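Local coordinates for Ycf48-like protein (Thermosynechococcus elongatus, PDB 5OJ5) that probably assists the early assembly of photosystem II and the replacement of photodamaged D1, whose C-terminal extension it binds as a seven-bladed beta-propeller, at residues L52-D60 against L71-M79; S104-V115 against P144-A155. All blocks are in the same frame, centred on the assembly; numbering follows the deposited sequence. Where two conformers were deposited one is given.

Contact 1: residues L52-D60 against L71-M79; sequences LPTTATILD and LVGVNATLM
L59 and D60 both face V72 across the antiparallel pairing of 58-60 with 71-73, which makes a classic beta bulge. V72 O takes both of their N-H groups: L59 N lies at 2.8 Å in its carbonyl plane, and D60 N at 3.2 Å is tilted 25° from that plane. V72 N returns a bond to D60 O. Before the bulge, V74 N donates to T57 O over 3.0 Å. I58 and G73 form a non-hydrogen-bonded pair between these bonds. There the backbones come close: I58 CA and G73 CA are 4.2 Å apart, and G73 CA also makes a CA-H...O contact with T57 O.

Most of the apolar contacts lie along L52-I58. The I58 and L71 side chains cross at about a right angle, with I58 CD1 3.7 Å from L71 CD1. I58 CD1 also touches T77 CG2. L52 and L71 meet tip to tip through their methyl ends. The extended chain of M79 brings CE tightly against T54 CG2, at 3.5 Å, while its SD lies against the P53 ring.

The polar contacts gather at T54 and T77. T54 OG1, turned anti to its own N (chi1 -172°), accepts from A56 N in an ST turn. One water joins T54 OG1 to T77 OG1, and T77 OG1 also donates to V74 O, 2.7 Å away.

The strands 58-63 and 69-73 are the first two of a four-stranded antiparallel propeller blade, and 77-81 is the third. W88 packs on L52, L71 and M79. V72 leans on F102 and I114 of the following blade.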
loop_
_atom_site.group_PDB
_atom_site.type_symbol
_atom_site.label_atom_id
_atom_site.label_comp_id
_atom_site.label_asym_id
_atom_site.label_seq_id
_atom_site.Cartn_x
_atom_site.Cartn_y
_atom_site.Cartn_z
ATOM N N LEU A 52 13.256 8.460 9.596
ATOM C CA LEU A 52 12.901 7.694 10.771
ATOM C C LEU A 52 14.168 7.217 11.475
ATOM O O LEU A 52 15.241 7.111 10.868
ATOM C CB LEU A 52 12.104 6.478 10.340
ATOM C CG LEU A 52 10.726 6.822 9.747
ATOM C CD1 LEU A 52 10.124 5.547 9.110
ATOM C CD2 LEU A 52 9.801 7.380 10.795
ATOM N N PRO A 53 14.055 6.829 12.749
ATOM C CA PRO A 53 15.221 6.315 13.503
ATOM C C PRO A 53 15.472 4.837 13.197
ATOM O O PRO A 53 15.468 3.976 14.088
ATOM C CB PRO A 53 14.801 6.576 14.951
ATOM C CG PRO A 53 13.329 6.464 14.933
ATOM C CD PRO A 53 12.905 7.107 13.635
ATOM N N THR A 54 15.703 4.558 11.916
ATOM C CA THR A 54 15.993 3.238 11.390
ATOM C C THR A 54 16.546 3.415 9.990
ATOM O O THR A 54 16.319 4.446 9.358
ATOM C CB THR A 54 14.752 2.339 11.334
ATOM O OG1 THR A 54 15.182 1.020 10.981
ATOM C CG2 THR A 54 13.721 2.821 10.294
ATOM N N THR A 55 17.217 2.379 9.475
ATOM C CA THR A 55 17.482 2.292 8.044
ATOM C C THR A 55 16.747 1.120 7.417
ATOM O O THR A 55 16.967 0.833 6.231
ATOM C CB THR A 55 18.980 2.222 7.721
ATOM O OG1 THR A 55 19.509 0.988 8.227
ATOM C CG2 THR A 55 19.723 3.400 8.319
ATOM N N ALA A 56 15.844 0.467 8.164
ATOM C CA ALA A 56 15.036 -0.593 7.588
ATOM C C ALA A 56 13.945 -0.024 6.682
ATOM O O ALA A 56 13.386 1.037 6.935
ATOM C CB ALA A 56 14.350 -1.373 8.716
ATOM N N THR A 57 13.637 -0.766 5.629
ATOM C CA THR A 57 12.518 -0.392 4.769
ATOM C C THR A 57 11.174 -0.522 5.481
ATOM O O THR A 57 10.874 -1.559 6.071
ATOM C CB THR A 57 12.522 -1.319 3.560
ATOM O OG1 THR A 57 13.775 -1.165 2.856
ATOM C CG2 THR A 57 11.358 -1.071 2.606
ATOM N N ILE A 58 10.388 0.542 5.419
ATOM C CA ILE A 58 9.031 0.559 5.940
ATOM C C ILE A 58 8.058 0.074 4.870
ATOM O O ILE A 58 8.143 0.493 3.714
ATOM C CB ILE A 58 8.683 1.962 6.464
ATOM C CG1 ILE A 58 9.696 2.416 7.534
ATOM C CG2 ILE A 58 7.259 1.993 6.997
ATOM C CD1 ILE A 58 10.015 1.367 8.590
ATOM N N LEU A 59 7.116 -0.776 5.270
ATOM C CA LEU A 59 6.198 -1.414 4.339
ATOM C C LEU A 59 4.754 -0.988 4.472
ATOM O O LEU A 59 4.003 -1.099 3.498
ATOM C CB LEU A 59 6.322 -2.924 4.441
ATOM C CG LEU A 59 7.721 -3.459 4.100
ATOM C CD1 LEU A 59 7.753 -4.966 4.353
ATOM C CD2 LEU A 59 8.056 -3.149 2.638
ATOM N N ASP A 60 4.305 -0.562 5.649
ATOM C CA ASP A 60 2.895 -0.213 5.805
ATOM C C ASP A 60 2.722 0.690 7.012
ATOM O O ASP A 60 3.599 0.787 7.886
ATOM C CB ASP A 60 2.024 -1.469 5.892
ATOM C CG ASP A 60 0.569 -1.210 5.519
ATOM O OD1 ASP A 60 0.250 -0.159 4.880
ATOM O OD2 ASP A 60 -0.247 -2.089 5.860
ATOM N N LEU A 71 3.567 2.188 12.245
ATOM C CA LEU A 71 4.150 1.744 10.991
ATOM C C LEU A 71 4.963 0.479 11.245
ATOM O O LEU A 71 5.398 0.206 12.379
ATOM C CB LEU A 71 4.954 2.839 10.303
ATOM C CG LEU A 71 6.191 3.426 11.010
ATOM C CD1 LEU A 71 7.396 2.460 10.939
ATOM C CD2 LEU A 71 6.559 4.777 10.414
ATOM N N VAL A 72 5.132 -0.301 10.173
ATOM C CA VAL A 72 5.800 -1.587 10.263
ATOM C C VAL A 72 6.689 -1.783 9.044
ATOM O O VAL A 72 6.447 -1.211 7.970
ATOM C CB VAL A 72 4.817 -2.779 10.380
ATOM C CG1 VAL A 72 3.943 -2.633 11.599
ATOM C CG2 VAL A 72 3.963 -2.935 9.117
ATOM N N GLY A 73 7.686 -2.667 9.179
ATOM C CA GLY A 73 8.494 -3.015 8.021
ATOM C C GLY A 73 9.407 -4.174 8.262
ATOM O O GLY A 73 9.148 -5.079 9.067
ATOM N N VAL A 74 10.528 -4.117 7.540
ATOM C CA VAL A 74 11.528 -5.183 7.497
ATOM C C VAL A 74 12.223 -5.299 8.850
ATOM O O VAL A 74 12.311 -4.325 9.603
ATOM C CB VAL A 74 12.501 -4.833 6.347
ATOM C CG1 VAL A 74 13.705 -5.734 6.288
ATOM C CG2 VAL A 74 11.757 -4.914 5.003
ATOM N N ASN A 75 12.731 -6.509 9.160
ATOM C CA ASN A 75 13.437 -6.766 10.410
ATOM C C ASN A 75 12.590 -6.461 11.624
ATOM O O ASN A 75 13.063 -5.893 12.613
ATOM C CB ASN A 75 14.769 -6.057 10.430
ATOM C CG ASN A 75 15.682 -6.543 9.329
ATOM O OD1 ASN A 75 16.497 -5.780 8.845
ATOM N ND2 ASN A 75 15.533 -7.819 8.905
ATOM N N ALA A 76 11.318 -6.853 11.531
ATOM C CA ALA A 76 10.382 -6.723 12.643
ATOM C C ALA A 76 10.286 -5.291 13.111
ATOM O O ALA A 76 10.038 -5.039 14.287
ATOM C CB ALA A 76 10.699 -7.713 13.775
ATOM N N THR A 77 10.418 -4.350 12.182
ATOM C CA THR A 77 10.334 -2.937 12.560
ATOM C C THR A 77 8.910 -2.539 12.889
ATOM O O THR A 77 7.983 -2.809 12.121
ATOM C CB THR A 77 10.892 -2.037 11.453
ATOM O OG1 THR A 77 12.293 -2.315 11.340
ATOM C CG2 THR A 77 10.708 -0.553 11.744
ATOM N N LEU A 78 8.749 -1.831 13.998
ATOM C CA LEU A 78 7.464 -1.376 14.501
ATOM C C LEU A 78 7.712 -0.017 15.125
ATOM O O LEU A 78 8.607 0.112 15.983
ATOM C CB LEU A 78 7.022 -2.361 15.570
ATOM C CG LEU A 78 5.685 -2.126 16.232
ATOM C CD1 LEU A 78 4.521 -2.136 15.223
ATOM C CD2 LEU A 78 5.396 -3.150 17.329
ATOM N N MET A 79 6.961 1.024 14.726
ATOM C CA MET A 79 7.100 2.332 15.365
ATOM C C MET A 79 5.742 2.946 15.593
ATOM O O MET A 79 4.786 2.690 14.836
ATOM C CB MET A 79 7.945 3.306 14.557
ATOM C CG MET A 79 9.301 2.761 14.165
ATOM S SD MET A 79 10.365 4.109 13.623
ATOM C CE MET A 79 11.831 3.225 13.176
HETATM O O HOH W 1 14.243 -0.883 12.585
#

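Contact 2: residues S104-V115 against P144-A155; sequences SVSFQGNEGWIV and PRLIKALGNGSA
S104 OG and S106 OG each accept a backbone N-H from the strand packed against them. I147 N reaches S104 OG at 2.9 Å, and A149 N reaches S106 OG at 2.8 Å with a nearly straight N-H...O angle of 175°. Both serine hydroxyls stand anti to their own backbone N, chi1 176° and 179°, which carries them toward strand 144-151. Beside them, I147 CD1 touches W113 CB, at 3.7 Å. It also meets V115 CG1. A149 CB touches W113 CD1. A155 CB sits over one face of the W113 ring, 3.9 Å from the centroid of the six-membered ring, a CH-pi contact. V115 CB presses tightly on P144 CB, at 3.4 Å.

At the turns, the extended E111 chain places OE1 2.8 Å from G153 N, which it receives through its syn lone pair. H123 holds the other oxygen, OE2. A water collects W113 NE1, G151 N and S154 O, with a weak bond to E111 OE1. Another water joins S106 OG to K148 NZ.

This is the face-to-face packing of adjacent propeller blades: 101-108 and 111-117 of one sheet lie against 144-151 of the next. The serines satisfy main-chain N-H groups from a different sheet. The blades are therefore joined by directed hydrogen bonds as well as by apolar contact, and the E111 carboxylate ties the two turns together.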
loop_
_atom_site.group_PDB
_atom_site.type_symbol
_atom_site.label_atom_id
_atom_site.label_comp_id
_atom_site.label_asym_id
_atom_site.label_seq_id
_atom_site.Cartn_x
_atom_site.Cartn_y
_atom_site.Cartn_z
ATOM N N SER A 104 2.113 -5.762 6.654
ATOM C CA SER A 104 0.802 -5.130 6.683
ATOM C C SER A 104 0.446 -4.837 8.122
ATOM O O SER A 104 0.643 -5.684 8.995
ATOM C CB SER A 104 -0.204 -6.062 6.038
ATOM O OG SER A 104 -1.535 -5.611 6.068
ATOM N N VAL A 105 -0.113 -3.641 8.361
ATOM C CA VAL A 105 -0.669 -3.267 9.654
ATOM C C VAL A 105 -2.007 -2.600 9.391
ATOM O O VAL A 105 -2.148 -1.824 8.434
ATOM C CB VAL A 105 0.272 -2.346 10.459
ATOM C CG1 VAL A 105 0.645 -1.051 9.693
ATOM C CG2 VAL A 105 -0.295 -2.013 11.845
ATOM N N SER A 106 -3.001 -2.896 10.238
ATOM C CA SER A 106 -4.325 -2.304 10.040
ATOM C C SER A 106 -5.006 -2.141 11.374
ATOM O O SER A 106 -5.153 -3.120 12.116
ATOM C CB SER A 106 -5.148 -3.208 9.138
ATOM O OG SER A 106 -6.452 -2.702 8.930
ATOM N N PHE A 107 -5.482 -0.930 11.634
ATOM C CA PHE A 107 -6.301 -0.625 12.815
ATOM C C PHE A 107 -7.705 -0.238 12.389
ATOM O O PHE A 107 -7.929 0.378 11.342
ATOM C CB PHE A 107 -5.704 0.564 13.590
ATOM C CG PHE A 107 -4.568 0.148 14.496
ATOM C CD1 PHE A 107 -4.809 -0.118 15.849
ATOM C CD2 PHE A 107 -3.262 -0.019 14.008
ATOM C CE1 PHE A 107 -3.807 -0.526 16.697
ATOM C CE2 PHE A 107 -2.230 -0.447 14.886
ATOM C CZ PHE A 107 -2.523 -0.700 16.219
ATOM N N GLN A 108 -8.647 -0.576 13.261
ATOM C CA GLN A 108 -9.997 0.008 13.233
ATOM C C GLN A 108 -10.233 0.438 14.682
ATOM O O GLN A 108 -10.433 -0.402 15.571
ATOM C CB GLN A 108 -11.027 -0.998 12.746
ATOM C CG GLN A 108 -12.446 -0.439 12.752
ATOM C CD GLN A 108 -12.538 0.864 12.001
ATOM O OE1 GLN A 108 -13.013 1.880 12.556
ATOM N NE2 GLN A 108 -12.137 0.869 10.771
ATOM N N GLY A 109 -10.102 1.725 14.930
ATOM C CA GLY A 109 -10.050 2.182 16.325
ATOM C C GLY A 109 -8.874 1.547 17.041
ATOM O O GLY A 109 -7.787 1.389 16.475
ATOM N N ASN A 110 -9.069 1.145 18.297
ATOM C CA ASN A 110 -7.980 0.585 19.095
ATOM C C ASN A 110 -7.653 -0.860 18.751
ATOM O O ASN A 110 -6.695 -1.402 19.322
ATOM C CB ASN A 110 -8.267 0.710 20.595
ATOM C CG ASN A 110 -7.551 1.927 21.251
ATOM O OD1 ASN A 110 -6.826 2.674 20.626
ATOM N ND2 ASN A 110 -7.751 2.072 22.533
ATOM N N GLU A 111 -8.421 -1.514 17.866
ATOM C CA GLU A 111 -8.118 -2.881 17.471
ATOM C C GLU A 111 -7.174 -2.870 16.276
ATOM O O GLU A 111 -7.493 -2.280 15.243
ATOM C CB GLU A 111 -9.366 -3.666 17.126
ATOM C CG GLU A 111 -8.998 -5.108 16.944
ATOM C CD GLU A 111 -10.197 -6.038 16.875
ATOM O OE1 GLU A 111 -11.322 -5.629 16.441
ATOM O OE2 GLU A 111 -10.050 -7.242 17.329
ATOM N N GLY A 112 -6.016 -3.516 16.423
ATOM C CA GLY A 112 -5.021 -3.531 15.380
ATOM C C GLY A 112 -4.449 -4.914 15.147
ATOM O O GLY A 112 -4.444 -5.774 16.023
ATOM N N TRP A 113 -3.926 -5.072 13.936
ATOM C CA TRP A 113 -3.390 -6.340 13.476
ATOM C C TRP A 113 -2.129 -6.078 12.667
ATOM O O TRP A 113 -2.069 -5.100 11.910
ATOM C CB TRP A 113 -4.387 -7.035 12.543
ATOM C CG TRP A 113 -5.770 -7.212 13.077
ATOM C CD1 TRP A 113 -6.737 -6.261 13.179
ATOM C CD2 TRP A 113 -6.343 -8.416 13.578
ATOM N NE1 TRP A 113 -7.899 -6.808 13.702
ATOM C CE2 TRP A 113 -7.676 -8.127 13.952
ATOM C CE3 TRP A 113 -5.866 -9.725 13.710
ATOM C CZ2 TRP A 113 -8.539 -9.110 14.459
ATOM C CZ3 TRP A 113 -6.719 -10.704 14.234
ATOM C CH2 TRP A 113 -8.033 -10.378 14.583
ATOM N N ILE A 114 -1.144 -6.955 12.805
ATOM C CA ILE A 114 0.060 -6.951 11.965
ATOM C C ILE A 114 0.242 -8.364 11.445
ATOM O O ILE A 114 0.094 -9.324 12.206
ATOM C CB ILE A 114 1.308 -6.550 12.780
ATOM C CG1 ILE A 114 1.174 -5.110 13.292
ATOM C CG2 ILE A 114 2.574 -6.703 11.929
ATOM C CD1 ILE A 114 2.201 -4.768 14.376
ATOM N N VAL A 115 0.600 -8.497 10.163
ATOM C CA VAL A 115 1.002 -9.800 9.655
ATOM C C VAL A 115 2.309 -9.690 8.900
ATOM O O VAL A 115 2.683 -8.635 8.380
ATOM C CB VAL A 115 -0.077 -10.477 8.785
ATOM C CG1 VAL A 115 -1.326 -10.735 9.589
ATOM C CG2 VAL A 115 -0.402 -9.656 7.520
ATOM N N PRO A 144 1.195 -14.699 5.219
ATOM C CA PRO A 144 0.336 -13.511 5.180
ATOM C C PRO A 144 0.946 -12.357 4.410
ATOM O O PRO A 144 2.126 -12.040 4.580
ATOM C CB PRO A 144 0.223 -13.124 6.655
ATOM C CG PRO A 144 0.499 -14.358 7.374
ATOM C CD PRO A 144 1.520 -15.091 6.607
ATOM N N ARG A 145 0.130 -11.740 3.579
ATOM C CA ARG A 145 0.516 -10.574 2.806
ATOM C C ARG A 145 -0.212 -9.314 3.249
ATOM O O ARG A 145 0.355 -8.236 3.200
ATOM C CB ARG A 145 0.251 -10.863 1.293
ATOM C CG ARG A 145 0.493 -9.679 0.386
ATOM C CD ARG A 145 1.898 -9.282 0.336
ATOM N NE ARG A 145 2.098 -8.341 -0.740
ATOM C CZ ARG A 145 2.283 -8.684 -2.026
ATOM N NH1 ARG A 145 2.406 -9.934 -2.343
ATOM N NH2 ARG A 145 2.442 -7.784 -2.970
ATOM N N LEU A 146 -1.501 -9.434 3.597
ATOM C CA LEU A 146 -2.322 -8.268 3.891
ATOM C C LEU A 146 -3.283 -8.658 4.991
ATOM O O LEU A 146 -3.845 -9.757 4.969
ATOM C CB LEU A 146 -3.094 -7.842 2.613
ATOM C CG LEU A 146 -4.033 -6.651 2.773
ATOM C CD1 LEU A 146 -4.148 -5.963 1.433
ATOM C CD2 LEU A 146 -5.435 -7.050 3.198
ATOM N N ILE A 147 -3.514 -7.740 5.929
ATOM C CA ILE A 147 -4.605 -7.875 6.891
ATOM C C ILE A 147 -5.379 -6.586 6.882
ATOM O O ILE A 147 -4.809 -5.495 6.731
ATOM C CB ILE A 147 -4.066 -8.232 8.294
ATOM C CG1 ILE A 147 -5.201 -8.612 9.249
ATOM C CG2 ILE A 147 -3.172 -7.164 8.879
ATOM C CD1 ILE A 147 -5.063 -9.724 10.038
ATOM N N LYS A 148 -6.700 -6.706 7.000
ATOM C CA LYS A 148 -7.589 -5.559 7.074
ATOM C C LYS A 148 -8.458 -5.702 8.313
ATOM O O LYS A 148 -9.233 -6.666 8.427
ATOM C CB LYS A 148 -8.436 -5.445 5.805
ATOM C CG LYS A 148 -9.435 -4.312 5.903
ATOM C CD LYS A 148 -8.756 -2.942 5.855
ATOM C CE LYS A 148 -9.677 -1.791 5.832
ATOM N NZ LYS A 148 -8.884 -0.498 5.839
ATOM N N ALA A 149 -8.347 -4.731 9.214
ATOM C CA ALA A 149 -9.170 -4.699 10.417
ATOM C C ALA A 149 -10.565 -4.229 10.048
ATOM O O ALA A 149 -10.719 -3.186 9.404
ATOM C CB ALA A 149 -8.592 -3.696 11.406
ATOM N N LEU A 150 -11.588 -4.980 10.464
ATOM C CA LEU A 150 -12.976 -4.589 10.230
ATOM C C LEU A 150 -13.641 -4.077 11.494
ATOM O O LEU A 150 -14.781 -3.624 11.444
ATOM C CB LEU A 150 -13.750 -5.781 9.652
ATOM C CG LEU A 150 -13.222 -6.279 8.305
ATOM C CD1 LEU A 150 -13.886 -7.579 7.913
ATOM C CD2 LEU A 150 -13.310 -5.247 7.211
ATOM N N GLY A 151 -12.947 -4.122 12.632
ATOM C CA GLY A 151 -13.485 -3.701 13.904
ATOM C C GLY A 151 -14.224 -4.813 14.609
ATOM O O GLY A 151 -14.675 -5.793 14.012
ATOM N N ASN A 152 -14.324 -4.643 15.921
ATOM C CA ASN A 152 -15.173 -5.473 16.746
ATOM C C ASN A 152 -14.899 -6.944 16.573
ATOM O O ASN A 152 -15.844 -7.736 16.534
ATOM C CB ASN A 152 -16.650 -5.142 16.497
ATOM C CG ASN A 152 -16.981 -3.716 16.892
ATOM O OD1 ASN A 152 -16.987 -3.391 18.066
ATOM N ND2 ASN A 152 -17.238 -2.861 15.911
ATOM N N GLY A 153 -13.606 -7.318 16.480
ATOM C CA GLY A 153 -13.228 -8.708 16.426
ATOM C C GLY A 153 -13.132 -9.308 15.047
ATOM O O GLY A 153 -12.754 -10.486 14.921
ATOM N N SER A 154 -13.445 -8.555 13.998
ATOM C CA SER A 154 -13.425 -9.096 12.649
ATOM C C SER A 154 -12.230 -8.560 11.864
ATOM O O SER A 154 -11.810 -7.408 12.024
ATOM C CB SER A 154 -14.717 -8.715 11.928
ATOM O OG SER A 154 -15.846 -9.471 12.388
ATOM N N ALA A 155 -11.710 -9.414 10.980
ATOM C CA ALA A 155 -10.606 -9.009 10.110
ATOM C C ALA A 155 -10.580 -9.948 8.916
ATOM O O ALA A 155 -11.087 -11.075 8.973
ATOM C CB ALA A 155 -9.270 -9.053 10.831
HETATM O O HOH W 2 -6.223 -0.575 7.315
HETATM O O HOH W 3 -9.239 -0.820 8.946
HETATM O O HOH W 4 -12.722 -1.948 16.534
HETATM O O HOH W 5 -12.509 -1.226 8.850
HETATM O O HOH W 6 -10.644 -5.643 13.785
#

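In the fold
The two contacts come in series along the chain, and their centres lie about 18 Å apart. Contact 1 lies in the blade built from 58-63, 69-73, 77-81 and 89-90, and its 52-57 part leads into that blade. Contact 2 joins the next blade, 101-108 to 132-133, to the one after it, which starts with 144-151. The middle blade links them. D60 OD2 of contact 1 probably accepts a hydrogen bond from V105 N of contact 2, V72 packs on V105, and L78 packs on I114. Contact 1 is largely within one blade and contact 2 spans the interface between the next two. Together they involve three consecutive blades of the seven-bladed ring around the central pore.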